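Local coordinates for protein putative oxidoreductase yhhX (Escherichia coli K-12, PDB 3F4L) that probably acts as an NADP-dependent oxidoreductase of the Gfo/Idh/MocA family, perhaps a scyllo-inositol dehydrogenase, at residues P97-L102 / K106-L111; D303-T308 / P314-E319. All blocks are in the same frame, centred on the assembly; numbering follows the deposited sequence.

Contact 1 (P97-L102 / K106-L111); sequences PFTPTL and KELFAL
The backbone N of Lys106 donates to Leu102 O at 2.9 Å and 162°, closing the first turn of helix 102-115, whose N-cap is Thr101, while the chain from Pro97 to Thr101 loops back along the start of that helix. Phe98 points its ring toward the helix. Its CG is swung anti to the backbone N (chi1 -165°), which carries the ring to Phe109. The two planes meet at 27° but are slid well apart, centroids 5.2 Å from each other. At the nearest point Phe98 CE2 comes 3.5 Å from Phe109 CZ. Leu108 CD2 sits over one face of the Phe98 ring, 4.0 Å from CZ. The same methyl meets Thr99 CG2 tip to tip at 3.4 Å, a tight fit, while Thr99 OG1 donates a hydrogen bond to Thr101 O (2.7 Å) and ties the loop to itself. Nearer the surface, the extended Lys106 chain lays its CE 3.9 Å from Leu102 CG. With an alanine at Phe109, the Phe98 ring would probably lose its aromatic neighbour and be freer to shift between the helix and Val119. Pro97, preceded by a cis peptide bond, ends the Glu-Lys-Pro motif of this family, and this is the turn that leads from strand 91-94 into the next helix of the Rossmann fold.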
loop_
_atom_site.group_PDB
_atom_site.type_symbol
_atom_site.label_atom_id
_atom_site.label_comp_id
_atom_site.label_asym_id
_atom_site.label_seq_id
_atom_site.Cartn_x
_atom_site.Cartn_y
_atom_site.Cartn_z
ATOM N N PRO A 97 -4.342 -13.401 22.799
ATOM C CA PRO A 97 -5.459 -13.636 21.879
ATOM C C PRO A 97 -6.680 -14.096 22.678
ATOM O O PRO A 97 -6.538 -14.819 23.658
ATOM C CB PRO A 97 -4.943 -14.760 20.968
ATOM C CG PRO A 97 -3.526 -15.080 21.479
ATOM C CD PRO A 97 -3.510 -14.607 22.891
ATOM N N PHE A 98 -7.863 -13.672 22.254
ATOM C CA PHE A 98 -9.115 -14.031 22.925
ATOM C C PHE A 98 -9.175 -15.533 23.191
ATOM O O PHE A 98 -9.358 -15.974 24.326
ATOM C CB PHE A 98 -10.296 -13.607 22.052
ATOM C CG PHE A 98 -11.607 -13.606 22.771
ATOM C CD1 PHE A 98 -11.761 -12.892 23.957
ATOM C CD2 PHE A 98 -12.688 -14.314 22.268
ATOM C CE1 PHE A 98 -12.977 -12.882 24.635
ATOM C CE2 PHE A 98 -13.916 -14.312 22.940
ATOM C CZ PHE A 98 -14.057 -13.593 24.125
ATOM N N THR A 99 -9.019 -16.310 22.126
ATOM C CA THR A 99 -9.023 -17.769 22.203
ATOM C C THR A 99 -8.121 -18.268 21.097
ATOM O O THR A 99 -7.796 -17.520 20.171
ATOM C CB THR A 99 -10.431 -18.380 21.978
ATOM O OG1 THR A 99 -11.007 -17.841 20.780
ATOM C CG2 THR A 99 -11.336 -18.093 23.165
ATOM N N PRO A 100 -7.685 -19.532 21.182
ATOM C CA PRO A 100 -6.814 -20.051 20.128
ATOM C C PRO A 100 -7.570 -20.221 18.819
ATOM O O PRO A 100 -6.979 -20.128 17.738
ATOM C CB PRO A 100 -6.349 -21.399 20.689
ATOM C CG PRO A 100 -6.426 -21.199 22.186
ATOM C CD PRO A 100 -7.740 -20.465 22.323
ATOM N N THR A 101 -8.876 -20.460 18.917
ATOM C CA THR A 101 -9.696 -20.687 17.732
ATOM C C THR A 101 -11.062 -20.014 17.710
ATOM O O THR A 101 -11.580 -19.563 18.735
ATOM C CB THR A 101 -9.933 -22.190 17.520
ATOM O OG1 THR A 101 -10.901 -22.658 18.469
ATOM C CG2 THR A 101 -8.643 -22.956 17.717
ATOM N N LEU A 102 -11.651 -19.987 16.518
ATOM C CA LEU A 102 -12.960 -19.387 16.291
ATOM C C LEU A 102 -14.049 -20.141 17.061
ATOM O O LEU A 102 -14.918 -19.531 17.692
ATOM C CB LEU A 102 -13.250 -19.396 14.787
ATOM C CG LEU A 102 -14.457 -18.655 14.211
ATOM C CD1 LEU A 102 -14.419 -17.190 14.616
ATOM C CD2 LEU A 102 -14.443 -18.794 12.685
ATOM N N LYS A 106 -16.584 -18.796 19.940
ATOM C CA LYS A 106 -18.028 -18.934 19.837
ATOM C C LYS A 106 -18.590 -19.620 21.074
ATOM O O LYS A 106 -19.685 -19.295 21.519
ATOM C CB LYS A 106 -18.395 -19.720 18.575
ATOM C CG LYS A 106 -18.047 -18.978 17.291
ATOM C CD LYS A 106 -18.562 -19.695 16.048
ATOM C CE LYS A 106 -18.316 -18.839 14.820
ATOM N NZ LYS A 106 -18.606 -19.538 13.543
ATOM N N GLU A 107 -17.827 -20.557 21.628
ATOM C CA GLU A 107 -18.241 -21.292 22.820
ATOM C C GLU A 107 -18.258 -20.383 24.052
ATOM O O GLU A 107 -19.135 -20.490 24.912
ATOM C CB GLU A 107 -17.287 -22.459 23.064
ATOM C CG GLU A 107 -17.763 -23.437 24.118
ATOM C CD GLU A 107 -16.808 -24.601 24.286
ATOM O OE1 GLU A 107 -16.286 -25.088 23.257
ATOM O OE2 GLU A 107 -16.588 -25.034 25.438
ATOM N N LEU A 108 -17.280 -19.490 24.129
ATOM C CA LEU A 108 -17.177 -18.553 25.240
ATOM C C LEU A 108 -18.378 -17.592 25.243
ATOM O O LEU A 108 -18.953 -17.311 26.293
ATOM C CB LEU A 108 -15.861 -17.773 25.117
ATOM C CG LEU A 108 -14.827 -17.794 26.246
ATOM C CD1 LEU A 108 -14.652 -19.187 26.826
ATOM C CD2 LEU A 108 -13.510 -17.268 25.704
ATOM N N PHE A 109 -18.757 -17.096 24.067
ATOM C CA PHE A 109 -19.888 -16.179 23.963
ATOM C C PHE A 109 -21.216 -16.868 24.316
ATOM O O PHE A 109 -22.063 -16.283 24.996
ATOM C CB PHE A 109 -19.964 -15.587 22.550
ATOM C CG PHE A 109 -18.844 -14.641 22.223
ATOM C CD1 PHE A 109 -18.629 -13.504 23.001
ATOM C CD2 PHE A 109 -18.031 -14.863 21.122
ATOM C CE1 PHE A 109 -17.620 -12.599 22.680
ATOM C CE2 PHE A 109 -17.020 -13.967 20.789
ATOM C CZ PHE A 109 -16.815 -12.830 21.572
ATOM N N ALA A 110 -21.393 -18.107 23.863
ATOM C CA ALA A 110 -22.618 -18.849 24.165
ATOM C C ALA A 110 -22.762 -19.028 25.678
ATOM O O ALA A 110 -23.828 -18.777 26.250
ATOM C CB ALA A 110 -22.595 -20.199 23.472
ATOM N N LEU A 111 -21.681 -19.455 26.322
ATOM C CA LEU A 111 -21.685 -19.639 27.766
ATOM C C LEU A 111 -22.026 -18.328 28.479
ATOM O O LEU A 111 -22.890 -18.293 29.356
ATOM C CB LEU A 111 -20.315 -20.132 28.234
ATOM C CG LEU A 111 -20.112 -20.228 29.750
ATOM C CD1 LEU A 111 -21.202 -21.103 30.362
ATOM C CD2 LEU A 111 -18.735 -20.801 30.048
#

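Contact 2 (D303-T308 / P314-E319); sequences DALYQT and PNYVKE
Ala304 and Thr308 on helix 300-311 face Tyr316, Asn315 and Pro314 across a contact in which small apolar packing is joined by two water bridges, where the chain leaves that helix, folds back beside it and runs on to helix 319-331 in the C-terminal alpha/beta domain. One water donates to Ala304 O (2.9 Å) and to Pro314 O (2.9 Å), so a helix carbonyl that already accepts Thr308 N is also tied to the returning loop. A second water has three partners: it donates to Thr308 OG1 (3.0 Å) and to Asn315 OD1 (2.7 Å), and takes the N-H of Tyr316 (3.0 Å). The Thr308 hydroxyl itself donates to Ala313 O in the turn between the segments. Asn315, its CG anti to the backbone N (chi1 -170°), runs alongside Leu305, and both ends of its amide are used: OD1 takes the water, while ND2 gives a bond to Val317 O (2.9 Å, 155°) that arrives in the carbonyl plane on a lone pair, and another to Thr120 OG1.

Apolar contacts complete the join. Tyr316 CB touches Ala304 CB at 3.8 Å, and Leu305 CD1 lies beside CE1 of the tyrosine ring. With CG held between N and the carbonyl carbon (chi1 77°), the ring has Val317 CG2 centred over one face, 3.3 Å above its plane, and its OH bonds to Gln123 N beyond strand 119-121. Because each water donates to two protein acceptors, both are probably restricted in how they can turn, and they carry the polar links between 303-308 and 314-319, which have no direct hydrogen bond between them; with its amide bonded at both ends, Asn315 is probably held against flipping.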
loop_
_atom_site.group_PDB
_atom_site.type_symbol
_atom_site.label_atom_id
_atom_site.label_comp_id
_atom_site.label_asym_id
_atom_site.label_seq_id
_atom_site.Cartn_x
_atom_site.Cartn_y
_atom_site.Cartn_z
ATOM N N ASP A 303 -13.835 2.026 31.650
ATOM C CA ASP A 303 -14.971 2.925 31.821
ATOM C C ASP A 303 -16.165 2.317 31.081
ATOM O O ASP A 303 -17.308 2.512 31.483
ATOM C CB ASP A 303 -14.670 4.335 31.280
ATOM C CG ASP A 303 -13.530 5.014 32.021
ATOM O OD1 ASP A 303 -13.426 4.827 33.250
ATOM O OD2 ASP A 303 -12.740 5.743 31.386
ATOM N N ALA A 304 -15.896 1.581 30.002
ATOM C CA ALA A 304 -16.965 0.935 29.235
ATOM C C ALA A 304 -17.501 -0.277 29.990
ATOM O O ALA A 304 -18.717 -0.504 30.049
ATOM C CB ALA A 304 -16.454 0.501 27.859
ATOM N N LEU A 305 -16.593 -1.064 30.553
ATOM C CA LEU A 305 -16.986 -2.246 31.323
ATOM C C LEU A 305 -17.823 -1.804 32.525
ATOM O O LEU A 305 -18.766 -2.490 32.924
ATOM C CB LEU A 305 -15.744 -3.010 31.783
ATOM C CG LEU A 305 -15.217 -4.100 30.843
ATOM C CD1 LEU A 305 -15.310 -3.659 29.413
ATOM C CD2 LEU A 305 -13.774 -4.422 31.204
ATOM N N TYR A 306 -17.486 -0.655 33.095
ATOM C CA TYR A 306 -18.236 -0.130 34.225
ATOM C C TYR A 306 -19.704 0.054 33.813
ATOM O O TYR A 306 -20.608 -0.468 34.456
ATOM C CB TYR A 306 -17.674 1.223 34.659
ATOM C CG TYR A 306 -18.302 1.735 35.930
ATOM C CD1 TYR A 306 -17.919 1.224 37.166
ATOM C CD2 TYR A 306 -19.324 2.680 35.896
ATOM C CE1 TYR A 306 -18.542 1.633 38.340
ATOM C CE2 TYR A 306 -19.955 3.096 37.067
ATOM C CZ TYR A 306 -19.556 2.566 38.284
ATOM O OH TYR A 306 -20.175 2.961 39.455
ATOM N N GLN A 307 -19.921 0.804 32.733
ATOM C CA GLN A 307 -21.269 1.069 32.245
ATOM C C GLN A 307 -21.983 -0.220 31.880
ATOM O O GLN A 307 -23.140 -0.426 32.257
ATOM C CB GLN A 307 -21.228 1.997 31.030
ATOM C CG GLN A 307 -20.656 3.376 31.324
ATOM C CD GLN A 307 -20.942 4.367 30.207
ATOM O OE1 GLN A 307 -20.503 5.522 30.247
ATOM N NE2 GLN A 307 -21.695 3.920 29.200
ATOM N N THR A 308 -21.301 -1.088 31.144
ATOM C CA THR A 308 -21.897 -2.358 30.756
ATOM C C THR A 308 -22.363 -3.160 31.967
ATOM O O THR A 308 -23.506 -3.601 32.020
ATOM C CB THR A 308 -20.912 -3.217 29.965
ATOM O OG1 THR A 308 -20.776 -2.677 28.644
ATOM C CG2 THR A 308 -21.405 -4.666 29.882
ATOM N N PRO A 314 -24.355 -1.525 26.202
ATOM C CA PRO A 314 -23.748 -2.506 25.297
ATOM C C PRO A 314 -22.231 -2.526 25.479
ATOM O O PRO A 314 -21.630 -1.500 25.791
ATOM C CB PRO A 314 -24.168 -2.010 23.909
ATOM C CG PRO A 314 -24.485 -0.556 24.123
ATOM C CD PRO A 314 -25.175 -0.560 25.454
ATOM N N ASN A 315 -21.622 -3.694 25.292
ATOM C CA ASN A 315 -20.174 -3.833 25.448
ATOM C C ASN A 315 -19.477 -3.011 24.363
ATOM O O ASN A 315 -19.996 -2.891 23.252
ATOM C CB ASN A 315 -19.789 -5.307 25.334
ATOM C CG ASN A 315 -18.344 -5.567 25.717
ATOM O OD1 ASN A 315 -17.919 -5.255 26.831
ATOM N ND2 ASN A 315 -17.581 -6.142 24.793
ATOM N N TYR A 316 -18.303 -2.460 24.673
ATOM C CA TYR A 316 -17.590 -1.626 23.705
ATOM C C TYR A 316 -17.179 -2.377 22.446
ATOM O O TYR A 316 -17.052 -1.780 21.375
ATOM C CB TYR A 316 -16.365 -0.954 24.354
ATOM C CG TYR A 316 -15.152 -1.843 24.568
ATOM C CD1 TYR A 316 -15.214 -2.971 25.391
ATOM C CD2 TYR A 316 -13.930 -1.533 23.970
ATOM C CE1 TYR A 316 -14.091 -3.765 25.613
ATOM C CE2 TYR A 316 -12.796 -2.324 24.183
ATOM C CZ TYR A 316 -12.887 -3.434 25.007
ATOM O OH TYR A 316 -11.771 -4.207 25.229
ATOM N N VAL A 317 -16.976 -3.685 22.573
ATOM C CA VAL A 317 -16.611 -4.519 21.433
ATOM C C VAL A 317 -17.788 -5.443 21.106
ATOM O O VAL A 317 -18.313 -6.128 21.991
ATOM C CB VAL A 317 -15.373 -5.401 21.736
ATOM C CG1 VAL A 317 -15.080 -6.317 20.553
ATOM C CG2 VAL A 317 -14.158 -4.525 22.016
ATOM N N LYS A 318 -18.203 -5.475 19.844
ATOM C CA LYS A 318 -19.307 -6.343 19.462
ATOM C C LYS A 318 -18.800 -7.764 19.210
ATOM O O LYS A 318 -17.683 -7.961 18.714
ATOM C CB LYS A 318 -19.998 -5.817 18.198
ATOM C CG LYS A 318 -20.447 -4.363 18.290
ATOM C CD LYS A 318 -21.426 -4.000 17.177
ATOM C CE LYS A 318 -20.834 -4.211 15.797
ATOM N NZ LYS A 318 -21.837 -3.914 14.738
ATOM N N GLU A 319 -19.635 -8.744 19.550
ATOM C CA GLU A 319 -19.306 -10.159 19.364
ATOM C C GLU A 319 -18.881 -10.434 17.919
ATOM O O GLU A 319 -17.878 -11.107 17.677
ATOM C CB GLU A 319 -20.526 -11.028 19.735
ATOM C CG GLU A 319 -20.289 -12.544 19.736
ATOM C CD GLU A 319 -21.551 -13.342 20.115
ATOM O OE1 GLU A 319 -22.192 -12.987 21.130
ATOM O OE2 GLU A 319 -21.893 -14.325 19.409
HETATM O O HOH W 1 -20.138 0.109 27.610
HETATM O O HOH W 2 -17.896 -2.716 27.675
#

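Contact 1 comes first along the chain, in the nucleotide-binding Rossmann range, and contact 2 follows some 200 residues later in the C-terminal alpha/beta range; their centres are about 17 Å apart. Even so they meet directly, Phe109 CD2 of contact 1 packing 3.5 Å from Glu319 CG at the end of contact 2. Strand 119-121, an outer strand of the parallel sheet, is common ground: Phe98 and Phe109 rest on Val119, while 314-319 leans on Thr120. Helix 319-331, which starts where contact 2 ends, then runs past Thr99, Leu102 and Lys106. Together they mark a seam along which the C-terminal part is joined to the edge of the Rossmann part.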